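Local coordinates for protein EmGH1 (Erythrobacter marinus, PDB 5Z87) that probably hydrolyses beta-glucosidic bonds, releasing glucose from beta-glucosides such as cellobiose, at residues G424-L429 with T574-L579; S432-M437 with D524-V529; E464-Y469 with I614-V619; A520-C525 with L569-T574. One frame throughout, in Å; residues are numbered along the deposited sequence.

In the fold
All four contacts lie in the C-terminal alpha/beta domain and gather round the mixed sheet that holds strands 436-440, 527-533 and 574-580. Interactions 1 and 3 are mostly buried and mostly apolar: interaction 1 lays the loop 424-429 on strand 574-580, interaction 3 brings together helix 462-473 and the end of helix 607-615 over the same face, with one tyrosine-aspartate bond at its margin. Interaction 2 joins two neighbouring strands and is mixed, with charged groups at its outer end and valines and M437 inward. Interaction 4, on the opposite face, is partly exposed and turns on a lysine. Interactions 1 and 4 share T574; 2 and 4 share D524 and C525.

Interaction 1: G424-L429 with T574-L579; sequences GNVLPL and TTVAVL
T574 starts strand 574-580 and meets the loop 424-429 through its methyl alone. Its CG2 lies anti to the backbone N, where it comes 3.7 Å from V426 CG1; valine and threonine run side by side with ends pointing opposite ways. The same methyl has a looser neighbour in L429, whose CD2 is 4.2 Å from T574 CG2, so it sits between two residues of the loop.

At T575 the strand turns its side chain to the other face of the sheet. Its OG1 bonds to K573 O, and its methyl packs on L569, so only its carbonyl O comes near V426.

V576 points back to the loop and loses more surface to it than any other residue here. One methyl does the work: V576 CG1 lies 3.6 Å from L427 CD2, the two meeting tip to tip, and 3.7 Å from V426 CG1, which passes alongside. V426 can serve both T574 and V576 because its CG1 is anti to the backbone N (chi1 175°) and so lies over the strand between them. The other methyl of V576, CG2, turns to V529 on the neighbouring strand, while L615 of helix 607-615 and A596 add further cover.

The loop turns through a cis peptide bond before P428, and L429 then binds L615 by its backbone. Here a connection between strands 418-422 and 436-440 is folded over one face of the central sheet, part of the helix-and-loop layer of the alpha/beta sandwich that forms the C-terminal domain of family 3 glycoside hydrolases.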
loop_
_atom_site.group_PDB
_atom_site.type_symbol
_atom_site.label_atom_id
_atom_site.label_comp_id
_atom_site.label_asym_id
_atom_site.label_seq_id
_atom_site.Cartn_x
_atom_site.Cartn_y
_atom_site.Cartn_z
ATOM N N GLY A 424 -21.529 18.418 23.589
ATOM C CA GLY A 424 -22.501 18.929 24.535
ATOM C C GLY A 424 -22.475 18.281 25.901
ATOM O O GLY A 424 -23.401 18.495 26.686
ATOM N N ASN A 425 -21.455 17.477 26.202
ATOM C CA ASN A 425 -21.260 16.921 27.540
ATOM C C ASN A 425 -22.435 16.034 27.958
ATOM O O ASN A 425 -22.909 16.078 29.096
ATOM C CB ASN A 425 -21.008 18.033 28.555
ATOM C CG ASN A 425 -19.623 18.645 28.407
ATOM O OD1 ASN A 425 -18.622 18.068 28.844
ATOM N ND2 ASN A 425 -19.558 19.816 27.784
ATOM N N VAL A 426 -22.897 15.208 27.021
ATOM C CA VAL A 426 -23.913 14.207 27.331
ATOM C C VAL A 426 -23.432 13.270 28.429
ATOM O O VAL A 426 -24.219 12.834 29.276
ATOM C CB VAL A 426 -24.289 13.439 26.057
ATOM C CG1 VAL A 426 -25.234 12.317 26.384
ATOM C CG2 VAL A 426 -24.905 14.399 25.059
ATOM N N LEU A 427 -22.086 12.948 28.449
ATOM C CA LEU A 427 -21.522 12.101 29.491
ATOM C C LEU A 427 -20.758 12.929 30.516
ATOM O O LEU A 427 -20.196 13.976 30.191
ATOM C CB LEU A 427 -20.584 11.051 28.886
ATOM C CG LEU A 427 -21.270 10.093 27.920
ATOM C CD1 LEU A 427 -20.252 9.150 27.310
ATOM C CD2 LEU A 427 -22.383 9.321 28.640
ATOM N N PRO A 428 -20.727 12.502 31.784
ATOM C CA PRO A 428 -21.376 11.301 32.316
ATOM C C PRO A 428 -22.884 11.444 32.525
ATOM O O PRO A 428 -23.369 12.506 32.919
ATOM C CB PRO A 428 -20.683 11.117 33.659
ATOM C CG PRO A 428 -20.346 12.504 34.081
ATOM C CD PRO A 428 -19.947 13.206 32.815
ATOM N N LEU A 429 -23.615 10.367 32.257
ATOM C CA LEU A 429 -24.972 10.229 32.750
ATOM C C LEU A 429 -25.008 10.390 34.273
ATOM O O LEU A 429 -24.018 10.165 34.974
ATOM C CB LEU A 429 -25.525 8.862 32.366
ATOM C CG LEU A 429 -25.356 8.441 30.910
ATOM C CD1 LEU A 429 -25.986 7.073 30.695
ATOM C CD2 LEU A 429 -25.970 9.471 29.983
ATOM N N THR A 574 -31.711 11.085 25.093
ATOM C CA THR A 574 -30.301 11.003 25.449
ATOM C C THR A 574 -29.714 9.698 24.921
ATOM O O THR A 574 -30.104 8.612 25.367
ATOM C CB THR A 574 -30.135 11.100 26.964
ATOM O OG1 THR A 574 -30.866 12.233 27.437
ATOM C CG2 THR A 574 -28.671 11.264 27.352
ATOM N N THR A 575 -28.795 9.790 23.959
ATOM C CA THR A 575 -28.259 8.622 23.273
ATOM C C THR A 575 -26.737 8.669 23.261
ATOM O O THR A 575 -26.146 9.681 22.879
ATOM C CB THR A 575 -28.793 8.532 21.838
ATOM O OG1 THR A 575 -30.224 8.537 21.860
ATOM C CG2 THR A 575 -28.321 7.248 21.161
ATOM N N VAL A 576 -26.107 7.571 23.683
ATOM C CA VAL A 576 -24.666 7.400 23.599
ATOM C C VAL A 576 -24.371 6.062 22.937
ATOM O O VAL A 576 -25.174 5.128 22.973
ATOM C CB VAL A 576 -23.982 7.474 24.974
ATOM C CG1 VAL A 576 -24.365 8.763 25.672
ATOM C CG2 VAL A 576 -24.379 6.287 25.813
ATOM N N ALA A 577 -23.195 5.974 22.334
ATOM C CA ALA A 577 -22.761 4.752 21.680
ATOM C C ALA A 577 -21.486 4.233 22.339
ATOM O O ALA A 577 -20.603 5.018 22.724
ATOM C CB ALA A 577 -22.554 4.979 20.170
ATOM N N VAL A 578 -21.426 2.910 22.499
ATOM C CA VAL A 578 -20.247 2.181 22.971
ATOM C C VAL A 578 -19.783 1.260 21.842
ATOM O O VAL A 578 -20.552 0.412 21.369
ATOM C CB VAL A 578 -20.550 1.368 24.241
ATOM C CG1 VAL A 578 -19.260 0.774 24.820
ATOM C CG2 VAL A 578 -21.233 2.237 25.273
ATOM N N LEU A 579 -18.530 1.410 21.417
ATOM C CA LEU A 579 -18.001 0.602 20.321
ATOM C C LEU A 579 -17.243 -0.606 20.872
ATOM O O LEU A 579 -16.321 -0.461 21.686
ATOM C CB LEU A 579 -17.094 1.432 19.410
ATOM C CG LEU A 579 -17.759 2.566 18.630
ATOM C CD1 LEU A 579 -16.722 3.425 17.965
ATOM C CD2 LEU A 579 -18.697 2.018 17.599
#

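Interaction 2: S432-M437 with D524-V529; sequences SAVRKM and DCDVIV
K436 has the most surface buried here, and D526 meets its backbone rather than its amine. The D526 carboxylate takes two successive amides, one on each oxygen: K436 N to OD1 at 2.8 Å and R435 N to OD2 at 3.0 Å, the latter nearly straight at 176°. Both oxygens use their syn lone pairs, clamping the backbone. It gets there because CG stands between the backbone N and carbonyl carbon of D526 (chi1 40°), which lifts the carboxylate out from its own chain, up to the two amides. In return D526 N gives a weak bond to K436 O. With an alanine in place of D526, these two amides would probably lose their acceptors and the approach to the strand would be freer to shift.

K436 itself runs extended past C525, then bends at its last torsion to bring NZ to D524 OD1 in a salt bridge, modelled implausibly short and so doubtful. E478 is a second acidic partner of its NZ.

M437 takes up a parallel bridge with V527, its CA giving a C-H...O contact of 3.3 Å to V527 O. M437 SD rests 4.0 Å from V529 CG2, and V434 lies across V527, CG2 against CG2.

Acids leading into strand 527-533 thus face amides and an amine where strand 436-440 begins, probably holding both entrances by hydrogen bonds and a charge pair, with apolar packing alongside.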
loop_
_atom_site.group_PDB
_atom_site.type_symbol
_atom_site.label_atom_id
_atom_site.label_comp_id
_atom_site.label_asym_id
_atom_site.label_seq_id
_atom_site.Cartn_x
_atom_site.Cartn_y
_atom_site.Cartn_z
ATOM N N SER A 432 -28.888 8.970 39.499
ATOM C CA SER A 432 -30.125 9.351 40.167
ATOM C C SER A 432 -31.135 9.982 39.210
ATOM O O SER A 432 -32.336 9.970 39.502
ATOM C CB SER A 432 -29.822 10.304 41.325
ATOM O OG SER A 432 -29.270 11.514 40.847
ATOM N N ALA A 433 -30.692 10.498 38.065
ATOM C CA ALA A 433 -31.580 11.168 37.120
ATOM C C ALA A 433 -32.117 10.248 36.031
ATOM O O ALA A 433 -32.882 10.705 35.176
ATOM C CB ALA A 433 -30.859 12.349 36.467
ATOM N N VAL A 434 -31.738 8.980 36.027
ATOM C CA VAL A 434 -32.154 8.051 34.986
ATOM C C VAL A 434 -33.328 7.244 35.508
ATOM O O VAL A 434 -33.329 6.818 36.669
ATOM C CB VAL A 434 -30.985 7.134 34.567
ATOM C CG1 VAL A 434 -31.456 6.062 33.586
ATOM C CG2 VAL A 434 -29.845 7.953 33.967
ATOM N N ARG A 435 -34.336 7.036 34.664
ATOM C CA ARG A 435 -35.452 6.180 35.031
ATOM C C ARG A 435 -35.475 4.871 34.253
ATOM O O ARG A 435 -35.505 3.797 34.860
ATOM C CB ARG A 435 -36.792 6.921 34.854
ATOM C CG ARG A 435 -37.983 5.970 34.663
ATOM C CD ARG A 435 -39.357 6.659 34.729
ATOM N NE ARG A 435 -39.936 6.921 33.407
ATOM C CZ ARG A 435 -40.251 5.993 32.502
ATOM N NH1 ARG A 435 -40.066 4.702 32.751
ATOM N NH2 ARG A 435 -40.764 6.358 31.334
ATOM N N LYS A 436 -35.454 4.914 32.922
ATOM C CA LYS A 436 -35.549 3.694 32.122
ATOM C C LYS A 436 -34.574 3.773 30.953
ATOM O O LYS A 436 -34.776 4.560 30.023
ATOM C CB LYS A 436 -36.973 3.472 31.622
ATOM C CG LYS A 436 -37.216 2.074 31.088
ATOM C CD LYS A 436 -38.632 1.925 30.548
ATOM C CE LYS A 436 -38.979 0.463 30.314
ATOM N NZ LYS A 436 -39.050 0.116 28.863
ATOM N N MET A 437 -33.539 2.934 30.986
ATOM C CA MET A 437 -32.488 2.921 29.975
ATOM C C MET A 437 -32.651 1.721 29.054
ATOM O O MET A 437 -32.776 0.586 29.526
ATOM C CB MET A 437 -31.111 2.890 30.635
ATOM C CG MET A 437 -29.990 2.515 29.681
ATOM S SD MET A 437 -28.458 2.094 30.523
ATOM C CE MET A 437 -28.033 3.584 31.406
ATOM N N ASP A 524 -40.480 4.622 25.577
ATOM C CA ASP A 524 -40.640 4.884 27.003
ATOM C C ASP A 524 -39.311 5.023 27.742
ATOM O O ASP A 524 -39.313 5.197 28.966
ATOM C CB ASP A 524 -41.494 3.784 27.651
ATOM C CG ASP A 524 -41.137 2.394 27.151
ATOM O OD1 ASP A 524 -40.246 1.747 27.740
ATOM O OD2 ASP A 524 -41.743 1.953 26.149
ATOM N N CYS A 525 -38.185 4.978 27.036
ATOM C CA CYS A 525 -36.876 5.064 27.666
ATOM C C CYS A 525 -36.325 6.478 27.537
ATOM O O CYS A 525 -36.391 7.078 26.460
ATOM C CB CYS A 525 -35.918 4.056 27.040
ATOM S SG CYS A 525 -36.510 2.335 27.149
ATOM N N ASP A 526 -35.795 7.013 28.639
ATOM C CA ASP A 526 -35.179 8.333 28.602
ATOM C C ASP A 526 -33.710 8.307 28.191
ATOM O O ASP A 526 -33.185 9.348 27.786
ATOM C CB ASP A 526 -35.305 9.035 29.962
ATOM C CG ASP A 526 -35.092 8.101 31.121
ATOM O OD1 ASP A 526 -35.702 7.017 31.102
ATOM O OD2 ASP A 526 -34.328 8.451 32.053
ATOM N N VAL A 527 -33.039 7.155 28.276
ATOM C CA VAL A 527 -31.647 6.996 27.858
ATOM C C VAL A 527 -31.536 5.771 26.956
ATOM O O VAL A 527 -32.088 4.707 27.272
ATOM C CB VAL A 527 -30.703 6.853 29.065
ATOM C CG1 VAL A 527 -29.284 6.565 28.599
ATOM C CG2 VAL A 527 -30.749 8.094 29.920
ATOM N N ILE A 528 -30.827 5.919 25.835
ATOM C CA ILE A 528 -30.533 4.829 24.908
ATOM C C ILE A 528 -29.018 4.652 24.846
ATOM O O ILE A 528 -28.289 5.621 24.598
ATOM C CB ILE A 528 -31.092 5.113 23.502
ATOM C CG1 ILE A 528 -32.592 5.390 23.548
ATOM C CG2 ILE A 528 -30.782 3.969 22.547
ATOM C CD1 ILE A 528 -33.128 5.787 22.203
ATOM N N VAL A 529 -28.543 3.430 25.073
ATOM C CA VAL A 529 -27.115 3.115 25.012
ATOM C C VAL A 529 -26.926 2.086 23.911
ATOM O O VAL A 529 -27.345 0.930 24.061
ATOM C CB VAL A 529 -26.566 2.591 26.342
ATOM C CG1 VAL A 529 -25.154 2.095 26.142
ATOM C CG2 VAL A 529 -26.597 3.671 27.407
#

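Interaction 3: E464-Y469 with I614-V619; sequences EGLQAY and ILFGDV
The ring of Y469 lies against that of F616, the planes only 5° apart but slid so far that the rings barely overlap, their centroids 4.5 Å from each other. Each ring therefore covers only the rim of the other's face: Y469 CE1 sits 3.4 Å from F616 CD2, and the hydroxyl end of the tyrosine runs out past F616 CB. Y469 reaches this far because its CG is anti to the backbone N (chi1 -161°), which throws the ring away from helix 462-473.

Beyond F616 the hydroxyl gives a hydrogen bond to D618, with Y469 OH 2.8 Å from D618 OD2. The carboxylate oxygen lies at the edge of the tyrosine ring, in its plane, and is met on its syn side, though 27° out of the carboxylate plane. With a phenylalanine at Y469, D618 would probably lose this hydroxyl partner, and its carboxylate would be freer to turn.

D618 is brought into position by the way helix 607-615 ends. G617 closes it in a Schellman motif, at backbone angles that call for glycine, and the chain then turns D618 back toward helix 462-473. Both helices belong to the same layer of the alpha/beta sandwich, packed on the face of the sheet that carries M437.

Deeper in, L466 reaches from its helix to both L615 and F616. Its CD2 lies 3.9 Å from F616 CE2, at the edge of that ring, and 4.2 Å from L615 CD1, the two leucines nearly perpendicular. F616 also meets F475 and M437, while A612 touches both L466 and Y469.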
loop_
_atom_site.group_PDB
_atom_site.type_symbol
_atom_site.label_atom_id
_atom_site.label_comp_id
_atom_site.label_asym_id
_atom_site.label_seq_id
_atom_site.Cartn_x
_atom_site.Cartn_y
_atom_site.Cartn_z
ATOM N N GLU A 464 -25.246 -6.836 30.952
ATOM C CA GLU A 464 -25.120 -7.308 32.325
ATOM C C GLU A 464 -24.464 -6.264 33.218
ATOM O O GLU A 464 -24.875 -6.069 34.369
ATOM C CB GLU A 464 -24.322 -8.611 32.350
ATOM C CG GLU A 464 -24.342 -9.304 33.701
ATOM C CD GLU A 464 -23.376 -10.472 33.779
ATOM O OE1 GLU A 464 -23.435 -11.374 32.902
ATOM O OE2 GLU A 464 -22.547 -10.472 34.718
ATOM N N GLY A 465 -23.438 -5.583 32.711
ATOM C CA GLY A 465 -22.791 -4.563 33.515
ATOM C C GLY A 465 -23.722 -3.412 33.840
ATOM O O GLY A 465 -23.700 -2.874 34.950
ATOM N N LEU A 466 -24.560 -3.031 32.882
ATOM C CA LEU A 466 -25.513 -1.954 33.108
ATOM C C LEU A 466 -26.690 -2.407 33.976
ATOM O O LEU A 466 -27.176 -1.639 34.817
ATOM C CB LEU A 466 -25.988 -1.409 31.762
ATOM C CG LEU A 466 -25.008 -0.401 31.158
ATOM C CD1 LEU A 466 -25.400 -0.070 29.729
ATOM C CD2 LEU A 466 -24.913 0.869 32.021
ATOM N N GLN A 467 -27.158 -3.649 33.799
ATOM C CA GLN A 467 -28.194 -4.181 34.682
ATOM C C GLN A 467 -27.742 -4.155 36.136
ATOM O O GLN A 467 -28.489 -3.730 37.024
ATOM C CB GLN A 467 -28.557 -5.602 34.277
ATOM C CG GLN A 467 -29.408 -5.713 33.034
ATOM C CD GLN A 467 -29.433 -7.148 32.524
ATOM O OE1 GLN A 467 -28.540 -7.938 32.838
ATOM N NE2 GLN A 467 -30.446 -7.489 31.744
ATOM N N ALA A 468 -26.514 -4.607 36.400
ATOM C CA ALA A 468 -26.012 -4.607 37.769
ATOM C C ALA A 468 -25.868 -3.196 38.305
ATOM O O ALA A 468 -26.071 -2.969 39.502
ATOM C CB ALA A 468 -24.673 -5.332 37.848
ATOM N N TYR A 469 -25.513 -2.243 37.439
ATOM C CA TYR A 469 -25.418 -0.856 37.869
ATOM C C TYR A 469 -26.796 -0.279 38.173
ATOM O O TYR A 469 -26.969 0.453 39.153
ATOM C CB TYR A 469 -24.710 -0.021 36.803
ATOM C CG TYR A 469 -24.188 1.277 37.357
ATOM C CD1 TYR A 469 -25.016 2.386 37.468
ATOM C CD2 TYR A 469 -22.873 1.392 37.792
ATOM C CE1 TYR A 469 -24.547 3.575 37.989
ATOM C CE2 TYR A 469 -22.393 2.581 38.305
ATOM C CZ TYR A 469 -23.244 3.666 38.411
ATOM O OH TYR A 469 -22.791 4.856 38.929
ATOM N N ILE A 614 -17.834 4.060 33.608
ATOM C CA ILE A 614 -17.449 5.254 32.870
ATOM C C ILE A 614 -18.684 5.988 32.372
ATOM O O ILE A 614 -18.703 7.223 32.332
ATOM C CB ILE A 614 -16.493 4.885 31.721
ATOM C CG1 ILE A 614 -15.087 4.677 32.265
ATOM C CG2 ILE A 614 -16.473 5.955 30.629
ATOM C CD1 ILE A 614 -14.256 3.758 31.401
ATOM N N LEU A 615 -19.737 5.261 32.011
ATOM C CA LEU A 615 -20.943 5.936 31.542
ATOM C C LEU A 615 -21.544 6.840 32.616
ATOM O O LEU A 615 -22.156 7.862 32.289
ATOM C CB LEU A 615 -21.971 4.917 31.066
ATOM C CG LEU A 615 -21.688 4.330 29.683
ATOM C CD1 LEU A 615 -22.602 3.154 29.400
ATOM C CD2 LEU A 615 -21.838 5.386 28.620
ATOM N N PHE A 616 -21.338 6.519 33.893
ATOM C CA PHE A 616 -21.992 7.229 34.985
ATOM C C PHE A 616 -21.030 8.089 35.798
ATOM O O PHE A 616 -21.432 8.672 36.811
ATOM C CB PHE A 616 -22.733 6.227 35.884
ATOM C CG PHE A 616 -24.060 5.778 35.309
ATOM C CD1 PHE A 616 -25.161 6.625 35.329
ATOM C CD2 PHE A 616 -24.200 4.528 34.729
ATOM C CE1 PHE A 616 -26.378 6.231 34.787
ATOM C CE2 PHE A 616 -25.413 4.124 34.176
ATOM C CZ PHE A 616 -26.504 4.977 34.207
ATOM N N GLY A 617 -19.773 8.187 35.389
ATOM C CA GLY A 617 -18.866 9.122 36.005
ATOM C C GLY A 617 -18.071 8.596 37.172
ATOM O O GLY A 617 -17.217 9.328 37.686
ATOM N N ASP A 618 -18.318 7.362 37.622
ATOM C CA ASP A 618 -17.494 6.824 38.704
ATOM C C ASP A 618 -16.038 6.704 38.271
ATOM O O ASP A 618 -15.127 6.884 39.084
ATOM C CB ASP A 618 -18.019 5.461 39.159
ATOM C CG ASP A 618 -19.491 5.493 39.548
ATOM O OD1 ASP A 618 -20.019 6.579 39.856
ATOM O OD2 ASP A 618 -20.129 4.420 39.530
ATOM N N VAL A 619 -15.802 6.418 36.997
ATOM C CA VAL A 619 -14.462 6.421 36.425
ATOM C C VAL A 619 -14.417 7.531 35.386
ATOM O O VAL A 619 -15.315 7.636 34.549
ATOM C CB VAL A 619 -14.101 5.056 35.807
ATOM C CG1 VAL A 619 -12.797 5.137 35.038
ATOM C CG2 VAL A 619 -14.002 3.980 36.901
#

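Interaction 4: A520-C525 with L569-T574; sequences ATAQDC and LALGKT
K573 NZ is gripped by three backbone carbonyls of the segment 520-525. The two firm bonds go to Q523 O at 2.8 Å and C525 O at 2.9 Å; a third, to A522 O at 3.3 Å, is weak, and that oxygen also takes the amide of C525 in a type I turn. Neither firm bond lies in the plane of its carbonyl. The amine stands above that of Q523, 58° out, and is tilted 32° from that of C525, consistent with one amine shared among several oxygens.

The lysine is bent at chi2 and at chi4 (-51°), and the bends draw its aliphatic part along C525 O, with K573 CG 3.4 Å from that oxygen, before NZ curls in among the carbonyls.

Beside the amine, L571 supplies the apolar half. Its CD1 presses on A522 CB at 3.6 Å, while L571 CD2 lies 4.2 Å from Q523 NE2, one side chain set crosswise to the other. G572, with positive phi, turns the chain out of helix 561-569; L571 before it and K573 after it both point to the partner segment.

Helices 508-522 and 561-569 each lead into a parallel strand of the sheet, and the contact ties their ends together. Since carbonyls ending a helix carry partial negative charge, the ammonium probably offsets the dipole of helix 508-522 there, its mates in segment 520-525 being backbone oxygens.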
loop_
_atom_site.group_PDB
_atom_site.type_symbol
_atom_site.label_atom_id
_atom_site.label_comp_id
_atom_site.label_asym_id
_atom_site.label_seq_id
_atom_site.Cartn_x
_atom_site.Cartn_y
_atom_site.Cartn_z
ATOM N N ALA A 520 -39.696 0.888 18.859
ATOM C CA ALA A 520 -40.875 0.823 19.727
ATOM C C ALA A 520 -40.484 0.745 21.199
ATOM O O ALA A 520 -40.969 1.528 22.026
ATOM C CB ALA A 520 -41.741 -0.375 19.341
ATOM N N THR A 521 -39.600 -0.196 21.543
ATOM C CA THR A 521 -39.145 -0.335 22.924
ATOM C C THR A 521 -38.532 0.955 23.462
ATOM O O THR A 521 -38.579 1.214 24.671
ATOM C CB THR A 521 -38.135 -1.481 23.006
ATOM O OG1 THR A 521 -38.685 -2.643 22.370
ATOM C CG2 THR A 521 -37.770 -1.801 24.445
ATOM N N ALA A 522 -37.953 1.775 22.589
ATOM C CA ALA A 522 -37.238 2.967 23.032
ATOM C C ALA A 522 -38.160 4.124 23.418
ATOM O O ALA A 522 -37.702 5.059 24.091
ATOM C CB ALA A 522 -36.262 3.416 21.936
ATOM N N GLN A 523 -39.444 4.069 23.035
ATOM C CA GLN A 523 -40.333 5.215 23.210
ATOM C C GLN A 523 -40.480 5.600 24.677
ATOM O O GLN A 523 -40.578 6.787 25.004
ATOM C CB GLN A 523 -41.698 4.916 22.599
ATOM C CG GLN A 523 -41.651 4.537 21.127
ATOM C CD GLN A 523 -41.243 5.695 20.225
ATOM O OE1 GLN A 523 -41.174 6.853 20.660
ATOM N NE2 GLN A 523 -40.953 5.383 18.960
ATOM N N ASP A 524 -40.480 4.622 25.577
ATOM C CA ASP A 524 -40.640 4.884 27.003
ATOM C C ASP A 524 -39.311 5.023 27.742
ATOM O O ASP A 524 -39.313 5.197 28.966
ATOM C CB ASP A 524 -41.494 3.784 27.651
ATOM C CG ASP A 524 -41.137 2.394 27.151
ATOM O OD1 ASP A 524 -40.246 1.747 27.740
ATOM O OD2 ASP A 524 -41.743 1.953 26.149
ATOM N N CYS A 525 -38.185 4.978 27.036
ATOM C CA CYS A 525 -36.876 5.064 27.666
ATOM C C CYS A 525 -36.325 6.478 27.537
ATOM O O CYS A 525 -36.391 7.078 26.460
ATOM C CB CYS A 525 -35.918 4.056 27.040
ATOM S SG CYS A 525 -36.510 2.335 27.149
ATOM N N LEU A 569 -31.445 7.555 17.048
ATOM C CA LEU A 569 -31.076 8.944 17.270
ATOM C C LEU A 569 -32.219 9.882 16.906
ATOM O O LEU A 569 -32.410 10.913 17.563
ATOM C CB LEU A 569 -29.808 9.273 16.473
ATOM C CG LEU A 569 -28.510 8.701 17.059
ATOM C CD1 LEU A 569 -27.374 8.737 16.050
ATOM C CD2 LEU A 569 -28.118 9.423 18.322
ATOM N N ALA A 570 -33.010 9.518 15.902
ATOM C CA ALA A 570 -34.104 10.375 15.462
ATOM C C ALA A 570 -35.170 10.555 16.538
ATOM O O ALA A 570 -35.968 11.493 16.451
ATOM C CB ALA A 570 -34.721 9.804 14.185
ATOM N N LEU A 571 -35.190 9.687 17.552
ATOM C CA LEU A 571 -36.146 9.798 18.644
ATOM C C LEU A 571 -35.857 10.982 19.563
ATOM O O LEU A 571 -36.738 11.378 20.334
ATOM C CB LEU A 571 -36.159 8.500 19.456
ATOM C CG LEU A 571 -36.410 7.226 18.643
ATOM C CD1 LEU A 571 -36.670 6.028 19.543
ATOM C CD2 LEU A 571 -37.549 7.415 17.657
ATOM N N GLY A 572 -34.654 11.543 19.520
ATOM C CA GLY A 572 -34.371 12.717 20.317
ATOM C C GLY A 572 -34.122 12.476 21.790
ATOM O O GLY A 572 -34.072 13.445 22.558
ATOM N N LYS A 573 -33.963 11.229 22.218
ATOM C CA LYS A 573 -33.618 10.958 23.603
ATOM C C LYS A 573 -32.111 11.094 23.821
ATOM O O LYS A 573 -31.326 11.219 22.879
ATOM C CB LYS A 573 -34.090 9.562 24.007
ATOM C CG LYS A 573 -35.603 9.424 24.081
ATOM C CD LYS A 573 -36.092 8.286 23.201
ATOM C CE LYS A 573 -37.617 8.250 23.137
ATOM N NZ LYS A 573 -38.224 8.270 24.498
ATOM N N THR A 574 -31.711 11.085 25.093
ATOM C CA THR A 574 -30.301 11.003 25.449
ATOM C C THR A 574 -29.714 9.698 24.921
ATOM O O THR A 574 -30.104 8.612 25.367
ATOM C CB THR A 574 -30.135 11.100 26.964
ATOM O OG1 THR A 574 -30.866 12.233 27.437
ATOM C CG2 THR A 574 -28.671 11.264 27.352
#